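Local coordinates for protein hydrazine synthase subunit alpha (Candidatus Kuenenia stuttgartiensis, PDB 5C2V) that condenses hydroxylamine with ammonia to form hydrazine, as the diheme c-type alpha subunit of the hydrazine synthase complex of an anammox bacterium, at residues 480-485 and 680-685; 690-695 and 705-710. All coordinates share one frame; numbering follows the deposited sequence.

Following the chain from its N terminus, a loop between strands 461-467 and 503-510 of the middle domain first supplies 480-485. Nearly two hundred residues later, 680-685 in the cytochrome c region returns to it, so interaction 1 closes a very long loop and joins two domains. Helix 687-692 follows directly, and interaction 2 closes a short local loop between 690-695 and 705-710, beside the second heme. The two contacts stand in series, neither nesting nor crossing, with centres about 15 Å apart. They also touch: His485 NE2 probably hydrogen-bonds Asn690 OD1 at 2.9 Å, thereby linking the middle-domain loop to the helix that leads into interaction 2.

Interaction 1: 480-485 and 680-685; sequences VGAGAH and DGIAAY
Ala482 sets its methyl group against two side chains of 680-685 at once: its CB lies 3.7 Å from Ala684 CB and 3.8 Å from Ile682 CG2. With no hydrogen bond between the segments, this is a small domain junction in which one methyl meets two apolar side chains. Ile682 presents its CG2 branch because, at chi1 -65°, CG1 stands beside the backbone N and CG2 opposite it; the extended CG1-CD1 arm reaches instead toward the Gly481 carbonyl, CD1 stopping a loose 4.4 Å from Gly481 O. The hydroxyl end of Tyr685 comes up to the turn, with OH 4.1 Å from Ala482 CB, while Gly483 CA sits at the ring edge, near the ring plane. One face of the same ring is occupied by Ala684 CB, which lies 3.5 Å above the plane and over the ring centre, so the alanine methyl touches the ring on one side and, roughly at right angles to that, the methyl of Ala482. Trp767 meets the Tyr685 ring edge-to-face and Tyr689 also packs on it. The loop has supports of its own, since Ser492 bonds the backbone of Gly481 and its OG makes a weak bond to Gly483 N. Ala482 and Gly483 are the central residues of a type I beta turn running from Gly481 to Ala484. The arrangement is thus a middle-domain beta turn packed against the second, weakly bonded strand of a short antiparallel hairpin (678-679 and 682-683) of the cytochrome c domain and the residues just after it.

Interaction 2: 690-695 and 705-710; sequences NSLLEP and GKYVNP. With HEC (heme c), chain B.
Lys706 is tied to Glu694 by both its backbone and its side chain. Its N-H donates to Glu694 O over 2.9 Å, nearly straight at 165°. Farther out, Lys706 NZ forms a salt bridge with Glu694 OE2 at 3.1 Å, although the hydrogen bond within it is weak. Two extended chains make this possible: Glu694 leaves with CG anti to the backbone N (chi1 179°), and the lysine arm runs obliquely across it, its CG 3.4 Å from Pro695 O. A modelled water sits among Leu692 O, Glu694 O and Tyr707 N, too close to some for its bonding to be certain.

The next polar group belongs to Tyr707, whose OH donates to propionate atom O1A of the heme c at 3.1 Å. The propionate carbon CBA meets the ring at its edge, in plane. Arg721 and Arg733 also hydrogen-bond this heme. Apolar packing fills in beyond: the side chains of Leu692 and Tyr707 cross at about a right angle, Leu692 CD2 lying 4.1 Å from Tyr707 CB. The two branches of Val708 meet the two leucines, CG1 4.0 Å from Leu693 CD1 and CG2 4.2 Å from Leu692 CB. Leu717 and Leu718 of helix 717-722 back the tyrosine, and Ser292 of the beta subunit packs on Lys706.

Chemically, the contact pairs a partly exposed ion pair beside the beta subunit with a neutral phenol donor at the heme. The loop held to the end of helix 687-692 carries the tyrosine that, with the arginines, would be expected to stabilise negative charge on the heme propionates.

Interaction 1: 480-485 and 680-685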
# COMPACT_ATOMS: atom_id res chain seq x y z
N VAL D 480 -3.37 -12.30 -24.60
CA VAL D 480 -3.16 -11.58 -23.35
C VAL D 480 -4.30 -11.85 -22.37
O VAL D 480 -5.47 -11.78 -22.73
CB VAL D 480 -3.03 -10.06 -23.58
CG1 VAL D 480 -2.85 -9.33 -22.26
CG2 VAL D 480 -1.87 -9.77 -24.52
N GLY D 481 -3.95 -12.16 -21.12
CA GLY D 481 -4.94 -12.39 -20.08
C GLY D 481 -5.43 -13.82 -20.04
O GLY D 481 -6.53 -14.09 -19.55
N ALA D 482 -4.62 -14.74 -20.54
CA ALA D 482 -4.97 -16.15 -20.55
C ALA D 482 -4.93 -16.73 -19.13
O ALA D 482 -5.60 -17.72 -18.83
CB ALA D 482 -4.05 -16.93 -21.47
N GLY D 483 -4.13 -16.10 -18.28
CA GLY D 483 -3.96 -16.55 -16.91
C GLY D 483 -4.64 -15.69 -15.86
O GLY D 483 -4.25 -15.72 -14.69
N ALA D 484 -5.65 -14.92 -16.26
CA ALA D 484 -6.33 -13.99 -15.36
C ALA D 484 -6.87 -14.66 -14.09
O ALA D 484 -7.03 -14.01 -13.06
CB ALA D 484 -7.45 -13.27 -16.09
N HIS D 485 -7.16 -15.95 -14.18
CA HIS D 485 -7.62 -16.72 -13.03
C HIS D 485 -6.46 -17.11 -12.12
O HIS D 485 -6.66 -17.54 -10.99
CB HIS D 485 -8.37 -17.97 -13.50
CG HIS D 485 -7.57 -18.86 -14.39
ND1 HIS D 485 -7.27 -18.54 -15.70
CD2 HIS D 485 -6.99 -20.07 -14.16
CE1 HIS D 485 -6.55 -19.51 -16.23
NE2 HIS D 485 -6.37 -20.45 -15.32
N ASP D 680 -12.56 -20.09 -18.86
CA ASP D 680 -13.31 -18.91 -19.29
C ASP D 680 -13.20 -18.68 -20.79
O ASP D 680 -13.08 -17.54 -21.25
CB ASP D 680 -12.83 -17.67 -18.53
CG ASP D 680 -13.29 -17.65 -17.08
OD1 ASP D 680 -14.28 -16.95 -16.78
OD2 ASP D 680 -12.67 -18.35 -16.25
N GLY D 681 -13.23 -19.77 -21.56
CA GLY D 681 -13.20 -19.69 -23.00
C GLY D 681 -11.81 -19.51 -23.58
O GLY D 681 -11.66 -19.13 -24.75
N ILE D 682 -10.79 -19.76 -22.77
CA ILE D 682 -9.41 -19.64 -23.22
C ILE D 682 -8.57 -20.84 -22.79
O ILE D 682 -8.44 -21.12 -21.60
CB ILE D 682 -8.75 -18.36 -22.69
CG1 ILE D 682 -9.44 -17.12 -23.28
CG2 ILE D 682 -7.27 -18.34 -23.03
CD1 ILE D 682 -8.83 -15.81 -22.82
N ALA D 683 -8.01 -21.56 -23.76
CA ALA D 683 -7.15 -22.70 -23.48
C ALA D 683 -5.69 -22.34 -23.74
O ALA D 683 -5.28 -22.17 -24.89
CB ALA D 683 -7.56 -23.90 -24.31
N ALA D 684 -4.92 -22.24 -22.66
CA ALA D 684 -3.53 -21.80 -22.74
C ALA D 684 -2.59 -22.89 -22.25
O ALA D 684 -1.75 -23.40 -23.00
CB ALA D 684 -3.32 -20.53 -21.93
N TYR D 685 -2.75 -23.26 -20.98
CA TYR D 685 -1.85 -24.17 -20.29
C TYR D 685 -2.49 -25.51 -19.97
O TYR D 685 -3.68 -25.71 -20.22
CB TYR D 685 -1.36 -23.52 -18.99
CG TYR D 685 -1.17 -22.03 -19.11
CD1 TYR D 685 -0.07 -21.52 -19.77
CD2 TYR D 685 -2.08 -21.14 -18.53
CE1 TYR D 685 0.12 -20.17 -19.88
CE2 TYR D 685 -1.89 -19.78 -18.64
CZ TYR D 685 -0.79 -19.30 -19.32
OH TYR D 685 -0.59 -17.95 -19.43

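Interaction 2: 690-695 and 705-710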
# COMPACT_ATOMS: atom_id res chain seq x y z
N ASN D 690 -2.09 -25.11 -14.41
CA ASN D 690 -3.25 -24.44 -13.83
C ASN D 690 -3.38 -24.74 -12.34
O ASN D 690 -3.74 -23.87 -11.55
CB ASN D 690 -4.53 -24.84 -14.56
CG ASN D 690 -4.69 -24.13 -15.88
OD1 ASN D 690 -5.11 -22.97 -15.93
ND2 ASN D 690 -4.38 -24.82 -16.97
N SER D 691 -3.08 -25.98 -11.97
CA SER D 691 -3.14 -26.40 -10.57
C SER D 691 -2.08 -25.69 -9.74
O SER D 691 -2.38 -25.10 -8.70
CB SER D 691 -2.97 -27.92 -10.46
OG SER D 691 -4.02 -28.60 -11.12
N LEU D 692 -0.83 -25.76 -10.19
CA LEU D 692 0.30 -25.24 -9.43
C LEU D 692 0.30 -23.72 -9.29
O LEU D 692 0.84 -23.17 -8.33
CB LEU D 692 1.61 -25.70 -10.06
CG LEU D 692 1.89 -27.21 -9.94
CD1 LEU D 692 3.07 -27.61 -10.81
CD2 LEU D 692 2.13 -27.59 -8.49
N LEU D 693 -0.31 -23.03 -10.26
CA LEU D 693 -0.33 -21.57 -10.26
C LEU D 693 -1.60 -21.00 -9.62
O LEU D 693 -1.81 -19.79 -9.63
CB LEU D 693 -0.17 -21.03 -11.68
CG LEU D 693 1.27 -20.86 -12.19
CD1 LEU D 693 2.06 -19.93 -11.27
CD2 LEU D 693 1.99 -22.19 -12.35
N GLU D 694 -2.44 -21.88 -9.09
CA GLU D 694 -3.70 -21.47 -8.46
C GLU D 694 -3.49 -20.56 -7.26
O GLU D 694 -2.63 -20.82 -6.42
CB GLU D 694 -4.50 -22.71 -8.04
CG GLU D 694 -5.82 -22.41 -7.36
CD GLU D 694 -6.57 -23.67 -6.96
OE1 GLU D 694 -6.03 -24.77 -7.15
OE2 GLU D 694 -7.71 -23.54 -6.46
N PRO D 695 -4.28 -19.47 -7.18
CA PRO D 695 -4.24 -18.53 -6.05
C PRO D 695 -4.73 -19.14 -4.75
O PRO D 695 -5.37 -20.19 -4.76
CB PRO D 695 -5.18 -17.40 -6.50
CG PRO D 695 -5.30 -17.55 -7.98
CD PRO D 695 -5.19 -19.02 -8.24
N GLY D 705 0.82 -18.21 -4.82
CA GLY D 705 -0.43 -18.94 -4.79
C GLY D 705 -0.44 -20.00 -3.71
O GLY D 705 0.26 -19.88 -2.70
N LYS D 706 -1.24 -21.05 -3.91
CA LYS D 706 -1.24 -22.18 -3.00
C LYS D 706 0.12 -22.87 -2.98
O LYS D 706 0.77 -22.94 -1.93
CB LYS D 706 -2.32 -23.19 -3.39
CG LYS D 706 -3.75 -22.70 -3.21
CD LYS D 706 -4.75 -23.80 -3.57
CE LYS D 706 -6.18 -23.37 -3.28
NZ LYS D 706 -7.16 -24.46 -3.57
N TYR D 707 0.55 -23.38 -4.13
CA TYR D 707 1.81 -24.12 -4.21
C TYR D 707 3.02 -23.36 -4.76
O TYR D 707 4.13 -23.89 -4.73
CB TYR D 707 1.59 -25.38 -5.05
CG TYR D 707 0.41 -26.19 -4.60
CD1 TYR D 707 0.52 -27.10 -3.55
CD2 TYR D 707 -0.83 -26.05 -5.21
CE1 TYR D 707 -0.56 -27.84 -3.13
CE2 TYR D 707 -1.92 -26.79 -4.79
CZ TYR D 707 -1.78 -27.69 -3.76
OH TYR D 707 -2.86 -28.43 -3.34
N VAL D 708 2.83 -22.14 -5.26
CA VAL D 708 3.92 -21.48 -5.97
C VAL D 708 4.04 -19.98 -5.67
O VAL D 708 3.08 -19.23 -5.80
CB VAL D 708 3.78 -21.66 -7.50
CG1 VAL D 708 4.65 -20.66 -8.25
CG2 VAL D 708 4.14 -23.09 -7.91
N ASN D 709 5.25 -19.57 -5.28
CA ASN D 709 5.56 -18.15 -5.15
C ASN D 709 6.57 -17.73 -6.22
O ASN D 709 7.74 -18.08 -6.15
CB ASN D 709 6.12 -17.85 -3.76
CG ASN D 709 5.08 -18.05 -2.66
OD1 ASN D 709 4.57 -17.08 -2.09
ND2 ASN D 709 4.77 -19.30 -2.36
N PRO D 710 6.10 -16.98 -7.23
CA PRO D 710 6.98 -16.55 -8.33
C PRO D 710 8.18 -15.72 -7.86
O PRO D 710 8.04 -14.79 -7.07
CB PRO D 710 6.04 -15.72 -9.21
CG PRO D 710 4.69 -16.31 -8.95
CD PRO D 710 4.69 -16.65 -7.49
FE HEC B . 2.13 -35.70 -3.61
CHA HEC B . 0.34 -34.22 -1.08
CHB HEC B . 3.17 -32.61 -4.69
CHC HEC B . 4.03 -37.18 -6.09
CHD HEC B . 0.93 -38.80 -2.73
NA HEC B . 1.78 -33.77 -3.03
C1A HEC B . 1.07 -33.39 -1.91
C2A HEC B . 1.23 -31.96 -1.75
C3A HEC B . 2.01 -31.52 -2.74
C4A HEC B . 2.37 -32.65 -3.57
CMA HEC B . 2.44 -30.05 -2.96
CAA HEC B . 0.61 -31.10 -0.62
CBA HEC B . -0.78 -30.63 -1.05
CGA HEC B . -1.32 -29.67 -0.02
O1A HEC B . -2.18 -28.83 -0.37
O2A HEC B . -0.88 -29.75 1.16
NB HEC B . 3.33 -35.02 -5.15
C1B HEC B . 3.71 -33.71 -5.34
C2B HEC B . 4.77 -33.69 -6.32
C3B HEC B . 5.00 -34.95 -6.71
C4B HEC B . 4.10 -35.81 -5.98
CMB HEC B . 5.49 -32.42 -6.84
CAB HEC B . 6.05 -35.43 -7.74
CBB HEC B . 7.47 -35.31 -7.15
NC HEC B . 2.43 -37.62 -4.28
C1C HEC B . 3.25 -38.01 -5.32
C2C HEC B . 3.25 -39.46 -5.39
C3C HEC B . 2.30 -39.90 -4.55
C4C HEC B . 1.83 -38.76 -3.78
CMC HEC B . 3.92 -40.27 -6.52
CAC HEC B . 1.88 -41.37 -4.32
CBC HEC B . 3.04 -42.20 -3.74
ND HEC B . 0.82 -36.40 -2.13
C1D HEC B . 0.51 -37.74 -1.95
C2D HEC B . -0.35 -37.87 -0.79
C3D HEC B . -0.54 -36.45 -0.25
C4D HEC B . 0.22 -35.59 -1.16
CMD HEC B . -0.93 -39.18 -0.21
CAD HEC B . -1.40 -36.09 0.99
CBD HEC B . -0.83 -34.98 1.87
CGD HEC B . 0.58 -35.28 2.32
O1D HEC B . 1.30 -34.32 2.69
O2D HEC B . 0.98 -36.47 2.32
O HOH W 1 0.15 -21.98 -6.31